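Local atomic coordinates of uncharacterized protein (Bacteroides uniformis ATCC 8492, PDB entry 4Q68), a protein that probably cleaves the amide bond between N-acetylmuramic acid and L-alanine in peptidoglycan fragments, as a cysteine amidase of the NlpC/P60 class. Residues A[34-39]-A[45-50]; A[71-76]-A[101-106]; A[83-88]-A[141-146]. One frame throughout, in Å; residues are numbered along the deposited sequence.

How the contacts relate
Starting from the N terminus, contact 1 closes a short local loop: the chain runs through 34-39, turns into helix 41-53 and brings residues 45-50 back against the loop it has just left. Contact 2 then opens on helix 64-75 and closes after helix 91-100, where the chain enters strand 104-106 at the edge of the main sheet. Contact 3 opens inside that interval, at 83-88, and closes beyond it on helix 137-150, so contacts 2 and 3 cross. Arg75 links all three: its guanidinium makes a salt bridge to Glu46 of contact 1, and its carbonyl probably accepts a hydrogen bond from the backbone of Leu88.

Contact 1: A[34-39]-A[45-50]; sequences INCDEV and VEYVLA
The Tyr47 ring has Cys36 over one face and Val39 at its edge. Cys36 SG sits 4.0 Å from the centroid of the Tyr47 ring and only 12° off the ring normal, a sulfur-aromatic contact directly over the face. Val39 CG1 comes in near the ring plane and reaches Tyr47 CE2 at 3.9 Å. Tyr14 and Arg75, from outside the two segments, also touch this side chain. Tyr47 has CG turned away from its own carbonyl carbon (chi1 -60°), which carries the ring out toward loop 34-39; on the helix side every contact is made by this one side chain.

At the far end of the ring the phenol oxygen meets the loop backbone. Asn35 N donates to Tyr47 OH at 3.0 Å, nearly straight at 162°. Water 1 bridges the same hydroxyl to the loop, 2.8 Å from Tyr47 OH and 2.8 Å from Glu38 O, to which it donates. Asn35 N and water 1 thus grip the hydroxyl, while Cys36 SG over one face and Val39 CG1 at the edge limit how the ring can turn.

Helix 41-53 is probably the one that, in papain-like NlpC/P60 enzymes, carries the nucleophilic cysteine at its start; residues 34-39 belong to the loop leading into it, and Tyr47 lies a little further along.

The loop is also braced from within. Asn35 OD1 accepts from Asp37 N at 3.3 Å, an Asx turn, with the donor tilted somewhat from the carbonyl plane. The other branch of the same amide, Asn35 ND2, donates close to its own plane to Glu38 OE1 at 2.9 Å, using the anti lone pair of the carboxylate.

Contact 2: A[71-76]-A[101-106]; sequences LQKIRY and NGFLQD
The apolar part of this contact gathers round the Phe103 ring. Ile74 CG1 meets Phe103 CE1 at 3.8 Å, the two side chains crossing at a slant; Trp94 and Leu49 also touch Ile74. Lys73 runs past the same ring in the opposite sense, extended beyond CG, and lends only its methylenes: Lys73 CG is 4.0 Å from Phe103 CE2, and Lys73 CE is 3.8 Å from Phe103 CD2. Phe103 CG stands between its own backbone N and carbonyl carbon (chi1 62°), which swings the ring out toward helix 64-75.

Polar groups play the lesser part. Lys73 O approaches Phe103 CZ to 3.6 Å, obliquely to the ring, and finds its hydrogen bond elsewhere, with Asn97 ND2. Past the ring, in the conformer described here, the ammonium NZ of Lys73 makes a weak 3.3 Å bond to water 2, which donates to Asn101 O at 2.8 Å.

In the backbone, Gly102, with positive phi, is the C-prime residue of a Schellman motif that ends helix 91-100, and Phe103 follows it directly, just before strand 104-106 of the main sheet.

The chemistry is that of a mostly hydrophobic joint between the end of helix 64-75 and the residue just before strand 104-106: the lysine gives its carbon chain to the aromatic ring, with only a weak water link from its ammonium group.

Contact 3: A[83-88]-A[141-146]; sequences GYTSRL and AKMKKI. With NAG (2-acetamido-2-deoxy-beta-D-glucopyranose), chain B.
Thr85, in the short 3-10 turn 84-86, points at helix 137-150 and meets three of its residues, a loop-on-helix contact at the periphery of the fold. Its two branches divide the work. The hydroxyl OG1 of Thr85 faces Lys142, whose extended chain crosses the threonine at about a right angle and comes to 3.5 Å at CD. The methyl CG2 of Thr85 lies 3.6 Å from SE of Met143, a selenomethionine bent at chi2 and chi3; here the two side chains slide past each other in opposite directions. Further along the helix, Ile146 CD1 touches Thr85 O at 3.6 Å, a carbonyl that is hydrogen-bonded to Arg77.

Arg87 turns to the protein-attached N-acetylglucosamine instead. Arg87 NH1 donates to NAG O4 at 2.7 Å (156°), the sugar oxygen lying at the edge of the guanidinium, near its plane, while Glu25 and Glu30 hold the group by salt bridges. A leucine in place of Arg87 would probably leave NAG O4 without this donor and take one positive partner from Glu25 and Glu30. The turn itself is held by Gly83 O, which accepts twice: from Ser86 N at 3.0 Å, and from Ser86 OG at 2.7 Å in the carbonyl plane.

Contact 1: A[34-39]-A[45-50]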
loop_
_atom_site.group_PDB
_atom_site.type_symbol
_atom_site.label_atom_id
_atom_site.label_comp_id
_atom_site.label_asym_id
_atom_site.label_seq_id
_atom_site.Cartn_x
_atom_site.Cartn_y
_atom_site.Cartn_z
ATOM N N ILE A 34 5.367 13.600 -8.018
ATOM C CA ILE A 34 4.774 14.022 -6.770
ATOM C C ILE A 34 3.494 14.793 -7.070
ATOM O O ILE A 34 3.544 15.889 -7.632
ATOM C CB ILE A 34 5.748 14.866 -5.935
ATOM C CG1 ILE A 34 7.039 14.070 -5.680
ATOM C CG2 ILE A 34 5.094 15.287 -4.619
ATOM C CD1 ILE A 34 8.118 14.835 -4.922
ATOM N N ASN A 35 2.359 14.196 -6.742
ATOM C CA ASN A 35 1.057 14.830 -6.921
ATOM C C ASN A 35 0.255 14.605 -5.659
ATOM O O ASN A 35 -0.497 13.645 -5.537
ATOM C CB ASN A 35 0.329 14.274 -8.141
ATOM C CG ASN A 35 -0.933 15.049 -8.472
ATOM O OD1 ASN A 35 -1.411 15.843 -7.654
ATOM N ND2 ASN A 35 -1.472 14.825 -9.668
ATOM N N CYS A 36 0.420 15.516 -4.712
ATOM C CA CYS A 36 -0.225 15.362 -3.421
ATOM C C CYS A 36 -1.662 15.891 -3.413
ATOM O O CYS A 36 -2.358 15.711 -2.411
ATOM C CB CYS A 36 0.603 15.994 -2.299
ATOM S SG CYS A 36 2.259 15.256 -2.122
ATOM N N ASP A 37 -2.114 16.495 -4.517
ATOM C CA ASP A 37 -3.458 17.059 -4.648
ATOM C C ASP A 37 -4.446 16.100 -5.340
ATOM O O ASP A 37 -5.630 16.393 -5.420
ATOM C CB ASP A 37 -3.419 18.369 -5.454
ATOM C CG ASP A 37 -2.454 19.417 -4.882
ATOM O OD1 ASP A 37 -2.138 19.399 -3.672
ATOM O OD2 ASP A 37 -2.019 20.287 -5.663
ATOM N N GLU A 38 -3.936 14.988 -5.868
ATOM C CA GLU A 38 -4.743 14.006 -6.594
ATOM C C GLU A 38 -4.111 12.671 -6.244
ATOM O O GLU A 38 -2.963 12.441 -6.615
ATOM C CB GLU A 38 -4.672 14.257 -8.103
ATOM C CG GLU A 38 -5.224 15.593 -8.558
ATOM C CD GLU A 38 -5.159 15.770 -10.054
ATOM O OE1 GLU A 38 -4.101 15.487 -10.642
ATOM O OE2 GLU A 38 -6.165 16.224 -10.645
ATOM N N VAL A 39 -4.830 11.803 -5.534
ATOM C CA VAL A 39 -4.226 10.576 -5.018
ATOM C C VAL A 39 -5.064 9.349 -5.340
ATOM O O VAL A 39 -6.257 9.452 -5.611
ATOM C CB VAL A 39 -3.998 10.664 -3.483
ATOM C CG1 VAL A 39 -3.143 11.865 -3.137
ATOM C CG2 VAL A 39 -5.312 10.690 -2.721
ATOM N N VAL A 45 -0.882 6.497 0.769
ATOM C CA VAL A 45 -0.043 5.865 1.779
ATOM C C VAL A 45 1.435 6.229 1.583
ATOM O O VAL A 45 2.151 6.509 2.544
ATOM C CB VAL A 45 -0.270 4.339 1.803
ATOM C CG1 VAL A 45 0.782 3.638 2.660
ATOM C CG2 VAL A 45 -1.678 4.030 2.304
ATOM N N GLU A 46 1.894 6.214 0.340
ATOM C CA GLU A 46 3.282 6.564 0.060
ATOM C C GLU A 46 3.606 7.984 0.504
ATOM O O GLU A 46 4.647 8.214 1.121
ATOM C CB GLU A 46 3.604 6.382 -1.422
ATOM C CG GLU A 46 3.570 4.935 -1.846
ATOM C CD GLU A 46 4.011 4.696 -3.267
ATOM O OE1 GLU A 46 3.659 5.528 -4.145
ATOM O OE2 GLU A 46 4.719 3.675 -3.494
ATOM N N TYR A 47 2.742 8.947 0.194
ATOM C CA TYR A 47 3.016 10.329 0.590
ATOM C C TYR A 47 2.987 10.487 2.108
ATOM O O TYR A 47 3.797 11.234 2.669
ATOM C CB TYR A 47 2.016 11.317 -0.024
ATOM C CG TYR A 47 1.987 11.345 -1.544
ATOM C CD1 TYR A 47 3.149 11.323 -2.300
ATOM C CD2 TYR A 47 0.771 11.391 -2.217
ATOM C CE1 TYR A 47 3.098 11.359 -3.692
ATOM C CE2 TYR A 47 0.704 11.405 -3.596
ATOM C CZ TYR A 47 1.869 11.383 -4.339
ATOM O OH TYR A 47 1.846 11.375 -5.724
ATOM N N VAL A 48 2.049 9.825 2.772
ATOM C CA VAL A 48 1.958 9.920 4.218
ATOM C C VAL A 48 3.195 9.313 4.879
ATOM O O VAL A 48 3.786 9.902 5.794
ATOM C CB VAL A 48 0.663 9.271 4.728
ATOM C CG1 VAL A 48 0.655 9.200 6.240
ATOM C CG2 VAL A 48 -0.550 10.078 4.237
ATOM N N LEU A 49 3.596 8.129 4.434
ATOM C CA LEU A 49 4.785 7.481 4.971
ATOM C C LEU A 49 6.029 8.322 4.691
ATOM O O LEU A 49 6.878 8.495 5.567
ATOM C CB LEU A 49 4.915 6.074 4.377
ATOM C CG LEU A 49 6.114 5.243 4.842
ATOM C CD1 LEU A 49 6.137 5.018 6.348
ATOM C CD2 LEU A 49 6.121 3.917 4.107
ATOM N N ALA A 50 6.151 8.858 3.481
ATOM C CA ALA A 50 7.331 9.686 3.132
ATOM C C ALA A 50 7.411 10.908 4.024
ATOM O O ALA A 50 8.479 11.250 4.513
ATOM C CB ALA A 50 7.282 10.089 1.681
HETATM O O HOH W 1 -0.712 10.772 -6.560
#

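Contact 2: A[71-76]-A[101-106]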
loop_
_atom_site.group_PDB
_atom_site.type_symbol
_atom_site.label_atom_id
_atom_site.label_comp_id
_atom_site.label_asym_id
_atom_site.label_seq_id
_atom_site.Cartn_x
_atom_site.Cartn_y
_atom_site.Cartn_z
ATOM N N LEU A 71 10.214 9.486 -0.403
ATOM C CA LEU A 71 9.216 8.968 -1.325
ATOM C C LEU A 71 9.862 8.020 -2.327
ATOM O O LEU A 71 9.314 6.955 -2.627
ATOM C CB LEU A 71 8.486 10.104 -2.033
ATOM C CG LEU A 71 7.416 9.667 -3.020
ATOM C CD1 LEU A 71 6.297 8.921 -2.325
ATOM C CD2 LEU A 71 6.892 10.865 -3.778
ATOM N N GLN A 72 11.019 8.406 -2.856
ATOM C CA GLN A 72 11.725 7.577 -3.819
ATOM C C GLN A 72 12.126 6.230 -3.211
ATOM O O GLN A 72 12.035 5.196 -3.874
ATOM C CB GLN A 72 12.925 8.330 -4.335
ATOM C CG GLN A 72 13.694 7.627 -5.427
ATOM C CD GLN A 72 14.788 8.517 -5.964
ATOM O OE1 GLN A 72 14.560 9.708 -6.173
ATOM N NE2 GLN A 72 15.976 7.962 -6.168
ATOM N N LYS A 73 12.575 6.245 -1.960
ATOM C CA LYS A 73 12.985 4.990 -1.340
ATOM C C LYS A 73 11.803 4.076 -1.021
ATOM O O LYS A 73 11.982 2.861 -0.976
ATOM C CB LYS A 73 13.923 5.190 -0.160
ATOM C CG LYS A 73 13.318 5.327 1.195
ATOM C CD LYS A 73 14.429 5.401 2.240
ATOM C CE LYS A 73 13.893 5.594 3.628
ATOM N NZ LYS A 73 15.008 5.491 4.623
ATOM N N ILE A 74 10.610 4.635 -0.858
ATOM C CA ILE A 74 9.383 3.879 -0.650
ATOM C C ILE A 74 8.845 3.316 -1.959
ATOM O O ILE A 74 8.375 2.182 -2.021
ATOM C CB ILE A 74 8.323 4.798 0.005
ATOM C CG1 ILE A 74 8.733 5.157 1.425
ATOM C CG2 ILE A 74 6.942 4.152 -0.003
ATOM C CD1 ILE A 74 8.035 6.390 1.952
ATOM N N ARG A 75 8.860 4.127 -3.006
ATOM C CA ARG A 75 8.141 3.800 -4.226
ATOM C C ARG A 75 8.936 2.891 -5.166
ATOM O O ARG A 75 8.327 2.140 -5.941
ATOM C CB ARG A 75 7.732 5.097 -4.946
ATOM C CG ARG A 75 7.065 4.867 -6.288
ATOM C CD ARG A 75 6.477 6.134 -6.862
ATOM N NE ARG A 75 5.380 6.628 -6.049
ATOM C CZ ARG A 75 4.910 7.866 -6.112
ATOM N NH1 ARG A 75 5.414 8.741 -6.975
ATOM N NH2 ARG A 75 3.928 8.221 -5.281
ATOM N N TYR A 76 10.267 2.969 -5.116
ATOM C CA TYR A 76 11.145 2.255 -6.029
ATOM C C TYR A 76 11.970 1.222 -5.294
ATOM O O TYR A 76 12.378 1.406 -4.146
ATOM C CB TYR A 76 12.062 3.243 -6.772
ATOM C CG TYR A 76 11.251 4.143 -7.663
ATOM C CD1 TYR A 76 10.856 3.722 -8.922
ATOM C CD2 TYR A 76 10.832 5.396 -7.235
ATOM C CE1 TYR A 76 10.053 4.508 -9.726
ATOM C CE2 TYR A 76 10.038 6.193 -8.030
ATOM C CZ TYR A 76 9.659 5.756 -9.277
ATOM O OH TYR A 76 8.853 6.557 -10.051
ATOM N N ASN A 101 14.890 -2.571 3.770
ATOM C CA ASN A 101 15.566 -1.289 3.894
ATOM C C ASN A 101 15.256 -0.555 5.195
ATOM O O ASN A 101 15.671 0.592 5.383
ATOM C CB ASN A 101 15.284 -0.448 2.650
ATOM C CG ASN A 101 16.001 -0.999 1.438
ATOM O OD1 ASN A 101 17.225 -1.059 1.423
ATOM N ND2 ASN A 101 15.265 -1.438 0.446
ATOM N N GLY A 102 14.615 -1.242 6.127
ATOM C CA GLY A 102 14.568 -0.811 7.509
ATOM C C GLY A 102 13.506 0.182 7.909
ATOM O O GLY A 102 13.537 0.664 9.036
ATOM N N PHE A 103 12.561 0.495 7.019
ATOM C CA PHE A 103 11.546 1.493 7.338
ATOM C C PHE A 103 10.130 0.949 7.509
ATOM O O PHE A 103 9.222 1.724 7.795
ATOM C CB PHE A 103 11.595 2.692 6.376
ATOM C CG PHE A 103 11.332 2.349 4.923
ATOM C CD1 PHE A 103 10.043 2.249 4.434
ATOM C CD2 PHE A 103 12.380 2.157 4.041
ATOM C CE1 PHE A 103 9.805 1.948 3.113
ATOM C CE2 PHE A 103 12.145 1.872 2.713
ATOM C CZ PHE A 103 10.850 1.763 2.252
ATOM N N LEU A 104 9.951 -0.366 7.366
ATOM C CA LEU A 104 8.701 -1.028 7.698
ATOM C C LEU A 104 8.955 -2.263 8.545
ATOM O O LEU A 104 9.945 -2.967 8.352
ATOM C CB LEU A 104 7.944 -1.508 6.458
ATOM C CG LEU A 104 7.347 -0.475 5.515
ATOM C CD1 LEU A 104 6.695 -1.191 4.341
ATOM C CD2 LEU A 104 6.341 0.404 6.216
ATOM N N GLN A 105 8.002 -2.521 9.431
ATOM C CA GLN A 105 7.882 -3.789 10.143
ATOM C C GLN A 105 6.622 -4.490 9.675
ATOM O O GLN A 105 5.586 -3.863 9.489
ATOM C CB GLN A 105 7.781 -3.566 11.649
ATOM C CG GLN A 105 9.055 -3.112 12.270
ATOM C CD GLN A 105 8.894 -2.579 13.675
ATOM O OE1 GLN A 105 7.811 -2.165 14.081
ATOM N NE2 GLN A 105 9.986 -2.572 14.424
ATOM N N ASP A 106 6.727 -5.803 9.496
ATOM C CA ASP A 106 5.612 -6.650 9.097
ATOM C C ASP A 106 4.934 -7.143 10.376
ATOM O O ASP A 106 5.357 -8.107 11.010
ATOM C CB ASP A 106 6.119 -7.772 8.200
ATOM C CG ASP A 106 5.007 -8.601 7.605
ATOM O OD1 ASP A 106 3.888 -8.559 8.166
ATOM O OD2 ASP A 106 5.252 -9.262 6.563
HETATM O O HOH W 2 15.409 3.015 6.755
#

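Contact 3: A[83-88]-A[141-146]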
loop_
_atom_site.group_PDB
_atom_site.type_symbol
_atom_site.label_atom_id
_atom_site.label_comp_id
_atom_site.label_asym_id
_atom_site.label_seq_id
_atom_site.Cartn_x
_atom_site.Cartn_y
_atom_site.Cartn_z
ATOM N N GLY A 83 13.274 2.721 -14.804
ATOM C CA GLY A 83 12.182 2.318 -15.656
ATOM C C GLY A 83 10.906 1.978 -14.909
ATOM O O GLY A 83 10.848 1.905 -13.681
ATOM N N TYR A 84 9.857 1.739 -15.680
ATOM C CA TYR A 84 8.542 1.425 -15.132
ATOM C C TYR A 84 8.599 0.256 -14.153
ATOM O O TYR A 84 7.907 0.256 -13.132
ATOM C CB TYR A 84 7.607 1.091 -16.275
ATOM C CG TYR A 84 6.202 0.688 -15.871
ATOM C CD1 TYR A 84 5.296 1.622 -15.395
ATOM C CD2 TYR A 84 5.768 -0.630 -16.005
ATOM C CE1 TYR A 84 3.990 1.257 -15.074
ATOM C CE2 TYR A 84 4.473 -1.006 -15.696
ATOM C CZ TYR A 84 3.595 -0.067 -15.224
ATOM O OH TYR A 84 2.317 -0.458 -14.922
ATOM N N THR A 85 9.395 -0.760 -14.478
ATOM C CA THR A 85 9.394 -1.961 -13.664
ATOM C C THR A 85 10.192 -1.846 -12.363
ATOM O O THR A 85 10.141 -2.763 -11.544
ATOM C CB THR A 85 9.856 -3.189 -14.458
ATOM O OG1 THR A 85 11.218 -3.030 -14.871
ATOM C CG2 THR A 85 8.985 -3.380 -15.699
ATOM N N SER A 86 10.896 -0.725 -12.164
ATOM C CA SER A 86 11.542 -0.454 -10.875
ATOM C C SER A 86 10.563 0.078 -9.830
ATOM O O SER A 86 10.875 0.086 -8.648
ATOM C CB SER A 86 12.702 0.533 -11.032
ATOM O OG SER A 86 12.263 1.833 -11.400
ATOM N N ARG A 87 9.395 0.549 -10.261
ATOM C CA ARG A 87 8.354 0.965 -9.325
ATOM C C ARG A 87 7.787 -0.286 -8.668
ATOM O O ARG A 87 7.587 -1.301 -9.329
ATOM C CB ARG A 87 7.248 1.730 -10.057
ATOM C CG ARG A 87 6.485 2.666 -9.158
ATOM C CD ARG A 87 5.166 3.111 -9.721
ATOM N NE ARG A 87 5.303 3.729 -11.037
ATOM C CZ ARG A 87 4.298 3.880 -11.886
ATOM N NH1 ARG A 87 3.074 3.488 -11.561
ATOM N NH2 ARG A 87 4.515 4.420 -13.079
ATOM N N LEU A 88 7.506 -0.214 -7.375
ATOM C CA LEU A 88 7.055 -1.378 -6.613
ATOM C C LEU A 88 5.539 -1.547 -6.734
ATOM O O LEU A 88 4.764 -1.318 -5.805
ATOM C CB LEU A 88 7.519 -1.251 -5.171
ATOM C CG LEU A 88 9.034 -1.324 -5.032
ATOM C CD1 LEU A 88 9.509 -0.659 -3.742
ATOM C CD2 LEU A 88 9.515 -2.761 -5.094
ATOM N N ALA A 141 8.682 -8.912 -19.728
ATOM C CA ALA A 141 9.624 -9.919 -19.281
ATOM C C ALA A 141 10.200 -9.575 -17.907
ATOM O O ALA A 141 10.342 -10.452 -17.052
ATOM C CB ALA A 141 10.728 -10.122 -20.305
ATOM N N LYS A 142 10.522 -8.299 -17.685
ATOM C CA LYS A 142 11.015 -7.869 -16.384
ATOM C C LYS A 142 9.964 -8.121 -15.312
ATOM O O LYS A 142 10.281 -8.582 -14.212
ATOM C CB LYS A 142 11.415 -6.399 -16.418
ATOM C CG LYS A 142 12.725 -6.149 -17.144
ATOM C CD LYS A 142 13.045 -4.670 -17.312
ATOM C CE LYS A 142 14.410 -4.457 -17.945
ATOM N NZ LYS A 142 14.729 -3.035 -18.085
HETATM N N MSE A 143 8.699 -7.830 -15.624
HETATM C CA MSE A 143 7.628 -8.094 -14.662
HETATM C C MSE A 143 7.461 -9.583 -14.384
HETATM O O MSE A 143 7.238 -9.963 -13.236
HETATM C CB MSE A 143 6.285 -7.515 -15.084
HETATM C CG MSE A 143 6.209 -5.989 -15.080
HETATM SE SE MSE A 143 6.860 -5.127 -13.445
HETATM C CE MSE A 143 5.819 -6.113 -12.161
ATOM N N LYS A 144 7.570 -10.435 -15.401
ATOM C CA LYS A 144 7.459 -11.871 -15.166
ATOM C C LYS A 144 8.549 -12.337 -14.201
ATOM O O LYS A 144 8.292 -13.170 -13.329
ATOM C CB LYS A 144 7.546 -12.659 -16.467
ATOM C CG LYS A 144 6.323 -12.567 -17.349
ATOM C CD LYS A 144 6.520 -13.332 -18.655
ATOM C CE LYS A 144 5.305 -13.283 -19.549
ATOM N NZ LYS A 144 5.551 -13.933 -20.868
ATOM N N LYS A 145 9.772 -11.839 -14.351
ATOM C CA LYS A 145 10.847 -12.244 -13.456
ATOM C C LYS A 145 10.543 -11.806 -12.015
ATOM O O LYS A 145 10.722 -12.572 -11.069
ATOM C CB LYS A 145 12.167 -11.663 -13.941
ATOM C CG LYS A 145 13.359 -12.182 -13.203
ATOM C CD LYS A 145 14.623 -11.513 -13.681
ATOM C CE LYS A 145 15.840 -12.084 -12.976
ATOM N NZ LYS A 145 17.097 -11.467 -13.474
ATOM N N ILE A 146 10.068 -10.576 -11.856
ATOM C CA ILE A 146 9.682 -10.065 -10.540
ATOM C C ILE A 146 8.562 -10.930 -9.934
ATOM O O ILE A 146 8.620 -11.317 -8.762
ATOM C CB ILE A 146 9.266 -8.581 -10.675
ATOM C CG1 ILE A 146 10.519 -7.711 -10.882
ATOM C CG2 ILE A 146 8.484 -8.110 -9.451
ATOM C CD1 ILE A 146 10.258 -6.409 -11.562
HETATM C C1 NAG B . -1.078 0.156 -7.820
HETATM C C2 NAG B . -0.435 -0.328 -9.112
HETATM C C3 NAG B . 0.854 0.434 -9.411
HETATM C C4 NAG B . 0.686 1.936 -9.199
HETATM C C5 NAG B . -0.039 2.255 -7.897
HETATM C C6 NAG B . -0.287 3.754 -7.792
HETATM C C7 NAG B . -0.886 -2.638 -9.815
HETATM C C8 NAG B . -0.518 -4.082 -9.733
HETATM N N2 NAG B . -0.185 -1.768 -9.082
HETATM O O1 NAG B . -2.322 -0.465 -7.700
HETATM O O3 NAG B . 1.171 0.218 -10.763
HETATM O O4 NAG B . 1.932 2.590 -9.247
HETATM O O5 NAG B . -1.266 1.558 -7.856
HETATM O O6 NAG B . -1.082 4.192 -8.866
HETATM O O7 NAG B . -1.813 -2.325 -10.554
#